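Local coordinates for protein DNA polymerase (Bacillus phage phi29, PDB 2PY5) that copies viral DNA in a protein-primed, strand-displacing and highly processive manner, and proofreads it with a 3'-5' exonuclease, at residues 185-198 / 381-393. The protein carries 2 engineered substitutions. Residues are numbered along the deposited sequence; the frame is centred on the assembly and turned at random.
Sequences LDRMTAGSDSLKGF and LAKLMLNSLYGKF. With EDO (1,2-ethanediol), chain H; nucleotides of chain C.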
loop_
_atom_site.group_PDB
_atom_site.type_symbol
_atom_site.label_atom_id
_atom_site.label_comp_id
_atom_site.label_asym_id
_atom_site.label_seq_id
_atom_site.Cartn_x
_atom_site.Cartn_y
_atom_site.Cartn_z
ATOM N N LEU F 185 0.160 8.083 -17.977
ATOM C CA LEU F 185 0.529 7.200 -16.876
ATOM C C LEU F 185 0.274 5.762 -17.298
ATOM O O LEU F 185 -0.719 5.142 -16.912
ATOM C CB LEU F 185 -0.264 7.579 -15.612
ATOM C CG LEU F 185 0.175 8.776 -14.745
ATOM C CD1 LEU F 185 1.161 9.735 -15.397
ATOM C CD2 LEU F 185 -1.030 9.521 -14.191
ATOM N N ASP F 186 1.160 5.232 -18.135
ATOM C CA ASP F 186 0.858 3.949 -18.781
ATOM C C ASP F 186 1.868 2.841 -18.499
ATOM O O ASP F 186 1.904 1.840 -19.226
ATOM C CB ASP F 186 0.714 4.151 -20.283
ATOM C CG ASP F 186 1.949 4.676 -20.916
ATOM O OD1 ASP F 186 1.869 5.133 -22.090
ATOM O OD2 ASP F 186 3.021 4.678 -20.264
ATOM N N ARG F 187 2.673 3.005 -17.458
ATOM C CA ARG F 187 3.560 1.918 -17.014
ATOM C C ARG F 187 2.804 0.885 -16.192
ATOM O O ARG F 187 1.605 1.009 -15.950
ATOM C CB ARG F 187 4.751 2.512 -16.274
ATOM C CG ARG F 187 5.613 3.325 -17.236
ATOM C CD ARG F 187 6.640 4.098 -16.543
ATOM N NE ARG F 187 7.679 3.201 -16.059
ATOM C CZ ARG F 187 8.751 2.822 -16.752
ATOM N NH1 ARG F 187 8.987 3.288 -17.978
ATOM N NH2 ARG F 187 9.615 1.982 -16.191
ATOM N N MET F 188 3.489 -0.179 -15.788
ATOM C CA MET F 188 2.817 -1.295 -15.174
ATOM C C MET F 188 2.151 -0.972 -13.844
ATOM O O MET F 188 1.132 -1.579 -13.509
ATOM C CB MET F 188 3.786 -2.469 -14.992
ATOM C CG MET F 188 3.112 -3.756 -14.636
ATOM S SD MET F 188 4.274 -5.124 -14.435
ATOM C CE MET F 188 5.177 -4.929 -15.973
ATOM N N THR F 189 2.746 -0.052 -13.094
ATOM C CA THR F 189 2.284 0.241 -11.742
ATOM C C THR F 189 2.277 1.737 -11.467
ATOM O O THR F 189 3.034 2.491 -12.095
ATOM C CB THR F 189 3.227 -0.396 -10.722
ATOM O OG1 THR F 189 4.470 0.284 -10.738
ATOM C CG2 THR F 189 3.453 -1.899 -11.031
ATOM N N ALA F 190 1.506 2.138 -10.458
ATOM C CA ALA F 190 1.508 3.526 -9.969
ATOM C C ALA F 190 2.906 3.993 -9.584
ATOM O O ALA F 190 3.314 5.120 -9.911
ATOM C CB ALA F 190 0.531 3.679 -8.799
ATOM N N GLY F 191 3.684 3.150 -8.892
ATOM C CA GLY F 191 5.025 3.553 -8.507
ATOM C C GLY F 191 5.954 3.755 -9.701
ATOM O O GLY F 191 6.817 4.643 -9.684
ATOM N N SER F 192 5.818 2.899 -10.703
ATOM C CA SER F 192 6.624 2.997 -11.908
ATOM C C SER F 192 6.285 4.309 -12.609
ATOM O O SER F 192 7.186 4.991 -13.094
ATOM C CB SER F 192 6.361 1.801 -12.808
ATOM O OG SER F 192 7.277 1.733 -13.869
ATOM N N ASP F 193 5.011 4.681 -12.608
ATOM C CA ASP F 193 4.581 5.953 -13.227
ATOM C C ASP F 193 5.216 7.124 -12.467
ATOM O O ASP F 193 5.734 8.093 -13.077
ATOM C CB ASP F 193 3.058 6.129 -13.224
ATOM C CG ASP F 193 2.336 5.221 -14.184
ATOM O OD1 ASP F 193 2.851 4.969 -15.272
ATOM O OD2 ASP F 193 1.198 4.802 -13.856
ATOM N N SER F 194 5.172 7.051 -11.151
ATOM C CA SER F 194 5.725 8.120 -10.308
ATOM C C SER F 194 7.208 8.301 -10.564
ATOM O O SER F 194 7.704 9.419 -10.739
ATOM C CB SER F 194 5.498 7.847 -8.823
ATOM O OG SER F 194 4.181 8.150 -8.441
ATOM N N LEU F 195 7.950 7.205 -10.577
ATOM C CA LEU F 195 9.390 7.293 -10.781
ATOM C C LEU F 195 9.748 7.828 -12.161
ATOM O O LEU F 195 10.681 8.624 -12.290
ATOM C CB LEU F 195 10.061 5.934 -10.523
ATOM C CG LEU F 195 11.587 5.915 -10.554
ATOM C CD1 LEU F 195 12.194 6.883 -9.551
ATOM C CD2 LEU F 195 12.123 4.491 -10.340
ATOM N N LYS F 196 9.020 7.394 -13.182
ATOM C CA LYS F 196 9.263 7.867 -14.544
ATOM C C LYS F 196 9.018 9.371 -14.605
ATOM O O LYS F 196 9.809 10.110 -15.197
ATOM C CB LYS F 196 8.388 7.123 -15.548
ATOM C CG LYS F 196 8.627 7.513 -16.992
ATOM C CD LYS F 196 7.758 8.665 -17.420
ATOM C CE LYS F 196 7.781 8.828 -18.926
ATOM N NZ LYS F 196 6.941 9.962 -19.367
ATOM N N GLY F 197 7.941 9.819 -13.978
ATOM C CA GLY F 197 7.592 11.250 -13.946
ATOM C C GLY F 197 8.647 12.078 -13.262
ATOM O O GLY F 197 9.003 13.169 -13.741
ATOM N N PHE F 198 9.158 11.567 -12.162
ATOM C CA PHE F 198 10.255 12.216 -11.452
ATOM C C PHE F 198 11.492 12.323 -12.339
ATOM O O PHE F 198 12.104 13.398 -12.451
ATOM C CB PHE F 198 10.571 11.441 -10.192
ATOM C CG PHE F 198 11.714 11.996 -9.420
ATOM C CD1 PHE F 198 11.648 13.266 -8.865
ATOM C CD2 PHE F 198 12.859 11.255 -9.250
ATOM C CE1 PHE F 198 12.724 13.774 -8.144
ATOM C CE2 PHE F 198 13.941 11.761 -8.535
ATOM C CZ PHE F 198 13.869 13.011 -7.988
ATOM N N LEU F 381 -5.357 11.016 -9.622
ATOM C CA LEU F 381 -4.138 10.598 -10.272
ATOM C C LEU F 381 -2.963 11.457 -9.828
ATOM O O LEU F 381 -1.859 10.951 -9.687
ATOM C CB LEU F 381 -4.286 10.625 -11.783
ATOM C CG LEU F 381 -5.247 9.580 -12.334
ATOM C CD1 LEU F 381 -5.430 9.854 -13.821
ATOM C CD2 LEU F 381 -4.762 8.151 -12.084
ATOM N N ALA F 382 -3.212 12.742 -9.588
ATOM C CA ALA F 382 -2.163 13.631 -9.062
ATOM C C ALA F 382 -1.731 13.189 -7.667
ATOM O O ALA F 382 -0.545 13.167 -7.348
ATOM C CB ALA F 382 -2.647 15.076 -9.053
ATOM N N LYS F 383 -2.697 12.823 -6.832
ATOM C CA LYS F 383 -2.408 12.281 -5.510
ATOM C C LYS F 383 -1.594 11.002 -5.631
ATOM O O LYS F 383 -0.628 10.778 -4.906
ATOM C CB LYS F 383 -3.711 12.021 -4.767
ATOM C CG LYS F 383 -4.472 13.304 -4.450
ATOM C CD LYS F 383 -5.917 13.046 -4.100
ATOM C CE LYS F 383 -6.072 12.264 -2.833
ATOM N NZ LYS F 383 -7.530 12.006 -2.572
ATOM N N LEU F 384 -1.991 10.151 -6.570
ATOM C CA LEU F 384 -1.286 8.912 -6.793
ATOM C C LEU F 384 0.167 9.157 -7.205
ATOM O O LEU F 384 1.081 8.499 -6.711
ATOM C CB LEU F 384 -2.032 8.074 -7.842
ATOM C CG LEU F 384 -1.730 6.595 -7.934
ATOM C CD1 LEU F 384 -1.964 5.843 -6.618
ATOM C CD2 LEU F 384 -2.611 6.019 -9.039
ATOM N N MET F 385 0.401 10.137 -8.072
ATOM C CA MET F 385 1.768 10.461 -8.481
ATOM C C MET F 385 2.615 10.943 -7.290
ATOM O O MET F 385 3.757 10.538 -7.110
ATOM C CB MET F 385 1.765 11.521 -9.581
ATOM C CG MET F 385 1.314 10.996 -10.940
ATOM S SD MET F 385 2.477 9.854 -11.679
ATOM C CE MET F 385 3.815 10.947 -12.185
ATOM N N LEU F 386 2.033 11.798 -6.467
ATOM C CA LEU F 386 2.731 12.331 -5.292
ATOM C C LEU F 386 3.016 11.250 -4.262
ATOM O O LEU F 386 4.063 11.259 -3.614
ATOM C CB LEU F 386 1.890 13.438 -4.657
ATOM C CG LEU F 386 1.857 14.736 -5.463
ATOM C CD1 LEU F 386 0.706 15.617 -5.019
ATOM C CD2 LEU F 386 3.195 15.491 -5.345
ATOM N N ASN F 387 2.060 10.333 -4.098
ATOM C CA ASN F 387 2.093 9.359 -2.982
ATOM C C ASN F 387 2.927 8.108 -3.296
ATOM O O ASN F 387 3.408 7.441 -2.381
ATOM C CB ASN F 387 0.669 8.946 -2.592
ATOM C CG ASN F 387 -0.087 10.045 -1.877
ATOM O OD1 ASN F 387 0.525 10.912 -1.241
ATOM N ND2 ASN F 387 -1.429 9.996 -1.933
ATOM N N SER F 388 3.098 7.794 -4.576
ATOM C CA SER F 388 3.697 6.535 -5.004
ATOM C C SER F 388 5.194 6.642 -5.342
ATOM O O SER F 388 5.812 5.648 -5.732
ATOM C CB SER F 388 2.940 5.988 -6.226
ATOM O OG SER F 388 1.540 5.884 -6.014
ATOM N N LEU F 389 5.789 7.808 -5.130
ATOM C CA LEU F 389 7.201 7.999 -5.456
ATOM C C LEU F 389 8.199 7.447 -4.408
ATOM O O LEU F 389 9.128 6.709 -4.763
ATOM C CB LEU F 389 7.502 9.497 -5.691
ATOM C CG LEU F 389 8.930 9.785 -6.133
ATOM C CD1 LEU F 389 9.388 9.006 -7.354
ATOM C CD2 LEU F 389 9.059 11.304 -6.391
ATOM N N TYR F 390 8.057 7.802 -3.130
ATOM C CA TYR F 390 9.160 7.526 -2.207
ATOM C C TYR F 390 9.468 6.040 -2.104
ATOM O O TYR F 390 10.623 5.623 -1.980
ATOM C CB TYR F 390 8.940 8.132 -0.805
ATOM C CG TYR F 390 8.127 7.285 0.152
ATOM C CD1 TYR F 390 8.722 6.274 0.895
ATOM C CD2 TYR F 390 6.772 7.492 0.301
ATOM C CE1 TYR F 390 7.990 5.504 1.751
ATOM C CE2 TYR F 390 6.023 6.714 1.165
ATOM C CZ TYR F 390 6.642 5.719 1.878
ATOM O OH TYR F 390 5.909 4.948 2.757
ATOM N N GLY F 391 8.411 5.230 -2.151
ATOM C CA GLY F 391 8.573 3.803 -1.960
ATOM C C GLY F 391 9.441 3.136 -3.007
ATOM O O GLY F 391 10.041 2.099 -2.759
ATOM N N LYS F 392 9.488 3.708 -4.205
ATOM C CA LYS F 392 10.280 3.128 -5.291
ATOM C C LYS F 392 11.788 3.227 -5.038
ATOM O O LYS F 392 12.561 2.437 -5.555
ATOM C CB LYS F 392 9.917 3.794 -6.605
ATOM C CG LYS F 392 8.547 3.372 -7.129
ATOM C CD LYS F 392 8.518 1.979 -7.732
ATOM C CE LYS F 392 9.187 1.896 -9.116
ATOM N NZ LYS F 392 9.038 0.544 -9.745
ATOM N N PHE F 393 12.205 4.204 -4.240
ATOM C CA PHE F 393 13.644 4.375 -4.002
ATOM C C PHE F 393 14.279 3.162 -3.290
ATOM O O PHE F 393 15.435 2.829 -3.532
ATOM C CB PHE F 393 13.908 5.672 -3.236
ATOM C CG PHE F 393 13.875 6.891 -4.108
ATOM C CD1 PHE F 393 12.714 7.633 -4.268
ATOM C CD2 PHE F 393 15.000 7.267 -4.808
ATOM C CE1 PHE F 393 12.706 8.729 -5.105
ATOM C CE2 PHE F 393 14.995 8.349 -5.620
ATOM C CZ PHE F 393 13.849 9.084 -5.774
HETATM C C1 EDO H . -2.513 13.361 -0.330
HETATM O O1 EDO H . -2.970 11.996 -0.317
HETATM C C2 EDO H . -2.315 13.808 -1.779
HETATM O O2 EDO H . -0.992 13.593 -2.318
ATOM P P DC C 4 6.338 -1.623 -8.634
ATOM O OP1 DC C 4 5.123 -1.512 -7.799
ATOM O OP2 DC C 4 6.562 -0.715 -9.799
ATOM O "O5'" DC C 4 7.665 -1.518 -7.767
ATOM C "C5'" DC C 4 7.734 -2.209 -6.544
ATOM C "C4'" DC C 4 8.320 -1.285 -5.491
ATOM O "O4'" DC C 4 7.444 -0.148 -5.260
ATOM C "C3'" DC C 4 8.448 -1.950 -4.133
ATOM O "O3'" DC C 4 9.655 -2.662 -4.091
ATOM C "C2'" DC C 4 8.442 -0.764 -3.197
ATOM C "C1'" DC C 4 7.436 0.146 -3.876
ATOM N N1 DC C 4 6.068 -0.006 -3.316
ATOM C C2 DC C 4 5.832 0.483 -2.018
ATOM O O2 DC C 4 6.759 1.001 -1.367
ATOM N N3 DC C 4 4.593 0.369 -1.485
ATOM C C4 DC C 4 3.615 -0.188 -2.196
ATOM N N4 DC C 4 2.408 -0.266 -1.617
ATOM C C5 DC C 4 3.830 -0.685 -3.515
ATOM C C6 DC C 4 5.055 -0.581 -4.038
ATOM P P DA C 3 8.635 -1.748 -13.895
ATOM O OP1 DA C 3 7.491 -0.921 -14.326
ATOM O OP2 DA C 3 10.000 -1.188 -13.626
ATOM O "O5'" DA C 3 8.215 -2.575 -12.597
ATOM C "C5'" DA C 3 6.879 -2.967 -12.465
ATOM C "C4'" DA C 3 6.803 -4.006 -11.365
ATOM O "O4'" DA C 3 7.543 -5.170 -11.782
ATOM C "C3'" DA C 3 7.420 -3.606 -10.035
ATOM O "O3'" DA C 3 6.400 -3.132 -9.171
ATOM C "C2'" DA C 3 7.990 -4.920 -9.484
ATOM C "C1'" DA C 3 8.242 -5.791 -10.706
ATOM N N9 DA C 3 9.606 -5.868 -11.233
ATOM C C8 DA C 3 10.451 -4.811 -11.494
ATOM N N7 DA C 3 11.604 -5.161 -12.026
ATOM C C5 DA C 3 11.503 -6.540 -12.128
ATOM C C6 DA C 3 12.386 -7.529 -12.605
ATOM N N6 DA C 3 13.602 -7.254 -13.092
ATOM N N1 DA C 3 11.970 -8.820 -12.568
ATOM C C2 DA C 3 10.752 -9.096 -12.079
ATOM N N3 DA C 3 9.837 -8.250 -11.598
ATOM C C4 DA C 3 10.275 -6.984 -11.656
HETATM O O HOH W 1 10.196 1.224 -12.263
#
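Phosphate oxygen OP2 of DC4 of chain C is gripped from both segments, by OG1 of Thr189, the N-cap residue of helix 190-198, and by Lys392 NZ at 2.8 Å. Thr189 OG1 also accepts a capping bond from Ser192 N. Lys392 CG, beside the backbone N, lies 3.3 Å from Gly191 O, and bends at chi2 and chi3 then turn NZ to the phosphate. Ser192 OG donates to OP1 of DA3 of chain C and accepts from Arg187 NE, while a water joins Lys392 NZ to OP2 of DA3 of chain C. Away from the DNA, the axes of helices 190-198 and 381-387 cross at -78°, where Ser194 OG donates to Met385 O (2.8 Å), approaching from the flank of the carbonyl at 111°. Ala190 CB packs against Leu384 CG at 3.8 Å. The doubly bent Met385 brings CE to Asp193 O (3.6 Å). At the far end Leu389 CD1 lies 3.9 Å from Phe198 CB, and Phe198 and Phe393 form an offset edge-to-face pair, the Phe393 edge toward Phe198, planes at 72°. Thr189 and Lys392 thus share one backbone phosphate while Ser192 holds the next, consistent with sequence-independent DNA binding and coordination of synthesis with degradation.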